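Local coordinates for protein putative isomerase YbhH (Escherichia coli, PDB 6OTV) that is probably an isomerase of the PrpF family, related to the diaminopimelate epimerases, although its substrate and reaction are not established, at residues I192-V198 with T280-A284. Numbering follows the deposited sequence.
Sequences IDMAMPV and TGAIA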
loop_
_atom_site.group_PDB
_atom_site.type_symbol
_atom_site.label_atom_id
_atom_site.label_comp_id
_atom_site.label_asym_id
_atom_site.label_seq_id
_atom_site.Cartn_x
_atom_site.Cartn_y
_atom_site.Cartn_z
ATOM N N ILE A 192 6.217 6.225 22.035
ATOM C CA ILE A 192 5.417 6.180 20.821
ATOM C C ILE A 192 6.267 5.612 19.691
ATOM O O ILE A 192 7.481 5.833 19.625
ATOM C CB ILE A 192 4.849 7.574 20.463
ATOM C CG1 ILE A 192 3.857 7.483 19.302
ATOM C CG2 ILE A 192 5.970 8.545 20.139
ATOM C CD1 ILE A 192 3.158 8.792 19.000
ATOM N N ASP A 193 5.620 4.850 18.813
ATOM C CA ASP A 193 6.255 4.200 17.670
ATOM C C ASP A 193 5.548 4.700 16.413
ATOM O O ASP A 193 4.580 4.091 15.950
ATOM C CB ASP A 193 6.178 2.676 17.805
ATOM C CG ASP A 193 7.008 1.947 16.762
ATOM O OD1 ASP A 193 7.745 2.606 15.999
ATOM O OD2 ASP A 193 6.923 0.704 16.710
ATOM N N MET A 194 6.025 5.824 15.875
ATOM C CA MET A 194 5.499 6.418 14.644
ATOM C C MET A 194 6.689 6.729 13.744
ATOM O O MET A 194 7.422 7.691 13.995
ATOM C CB MET A 194 4.679 7.672 14.932
ATOM C CG MET A 194 3.192 7.420 15.131
ATOM S SD MET A 194 2.353 6.896 13.619
ATOM C CE MET A 194 2.560 8.342 12.586
ATOM N N ALA A 195 6.886 5.899 12.714
ATOM C CA ALA A 195 8.020 5.979 11.793
ATOM C C ALA A 195 9.346 5.694 12.495
ATOM O O ALA A 195 10.331 5.327 11.847
ATOM C CB ALA A 195 8.069 7.343 11.096
ATOM N N MET A 196 9.377 5.842 13.813
ATOM C CA MET A 196 10.565 5.602 14.618
ATOM C C MET A 196 10.141 5.423 16.071
ATOM O O MET A 196 9.343 6.218 16.581
ATOM C CB MET A 196 11.559 6.758 14.483
ATOM C CG MET A 196 12.790 6.648 15.375
ATOM S SD MET A 196 13.889 5.291 14.913
ATOM C CE MET A 196 14.406 5.819 13.283
ATOM N N PRO A 197 10.619 4.386 16.756
ATOM C CA PRO A 197 10.377 4.282 18.204
ATOM C C PRO A 197 11.167 5.356 18.939
ATOM O O PRO A 197 12.394 5.409 18.847
ATOM C CB PRO A 197 10.879 2.874 18.551
ATOM C CG PRO A 197 10.973 2.153 17.243
ATOM C CD PRO A 197 11.296 3.193 16.223
ATOM N N VAL A 198 10.455 6.226 19.653
ATOM C CA VAL A 198 11.088 7.296 20.413
ATOM C C VAL A 198 10.484 7.342 21.807
ATOM O O VAL A 198 9.351 6.905 22.034
ATOM C CB VAL A 198 10.948 8.679 19.729
ATOM C CG1 VAL A 198 11.529 8.657 18.319
ATOM C CG2 VAL A 198 9.496 9.134 19.719
ATOM N N THR A 280 12.062 10.811 10.307
ATOM C CA THR A 280 11.280 9.839 11.064
ATOM C C THR A 280 11.020 10.329 12.481
ATOM O O THR A 280 9.910 10.175 13.005
ATOM C CB THR A 280 11.991 8.486 11.088
ATOM O OG1 THR A 280 13.290 8.634 11.672
ATOM C CG2 THR A 280 12.134 7.938 9.677
ATOM N N GLY A 281 12.028 10.929 13.117
ATOM C CA GLY A 281 11.804 11.534 14.419
ATOM C C GLY A 281 10.773 12.645 14.366
ATOM O O GLY A 281 9.958 12.796 15.280
ATOM N N ALA A 282 10.787 13.432 13.286
ATOM C CA ALA A 282 9.804 14.498 13.139
ATOM C C ALA A 282 8.393 13.935 13.030
ATOM O O ALA A 282 7.437 14.534 13.535
ATOM C CB ALA A 282 10.143 15.362 11.923
ATOM N N ILE A 283 8.243 12.778 12.381
ATOM C CA ILE A 283 6.931 12.140 12.297
ATOM C C ILE A 283 6.435 11.775 13.690
ATOM O O ILE A 283 5.283 12.044 14.053
ATOM C CB ILE A 283 6.986 10.902 11.383
ATOM C CG1 ILE A 283 7.545 11.260 10.003
ATOM C CG2 ILE A 283 5.609 10.262 11.268
ATOM C CD1 ILE A 283 6.838 12.404 9.330
ATOM N N ALA A 284 7.306 11.161 14.494
ATOM C CA ALA A 284 6.907 10.697 15.819
ATOM C C ALA A 284 6.534 11.863 16.727
ATOM O O ALA A 284 5.502 11.827 17.409
ATOM C CB ALA A 284 8.029 9.865 16.440
#
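Ala284 sets its methyl against the helix-facing side of the hairpin 192-198, where CB lies 3.3 Å from the carbonyl O of Met194 and 3.7 Å from Val198 CG2. Met194 CB comes over the same residue, 3.9 Å from Ala284 CA, and Ile192 CG2 closes in more loosely on the methyl. Beyond CB the Met194 chain bends at both chi2 and chi3 (-68° and -64°), which carries CE to within 3.8 Å of Ile283 CG2; the two side chains cross at about a right angle. At the turn, Ala195 rests its methyl against the branch point of Ile283, CB to CB 3.7 Å, while the end of that isoleucine leads away from the turn; its side chain also touches Val319 of strand 315-322. Thr280 meets the turn too, its CB 3.6 Å from the carbonyl O of Ala195. Met196, with CG anti to the backbone N (chi1 175°), folds back through two further bends and brings CE 3.4 Å from Thr280 OG1, a van der Waals approach; an acetate near this side chain is probably from the crystallisation liquor. Within the hairpin, Ile192 and Val198 exchange backbone N-H···O bonds in both directions. Asp193, whose CB points away from the helix, is bonded outside the contact, OD1 by Thr169 OG1 and OD2 by the amides of Lys170 and Thr171. Largely apolar packing thus seats the first turn of helix 279-290 between this beta-hairpin and strand 315-322, consistent with the central helix of a diaminopimelate epimerase-like domain.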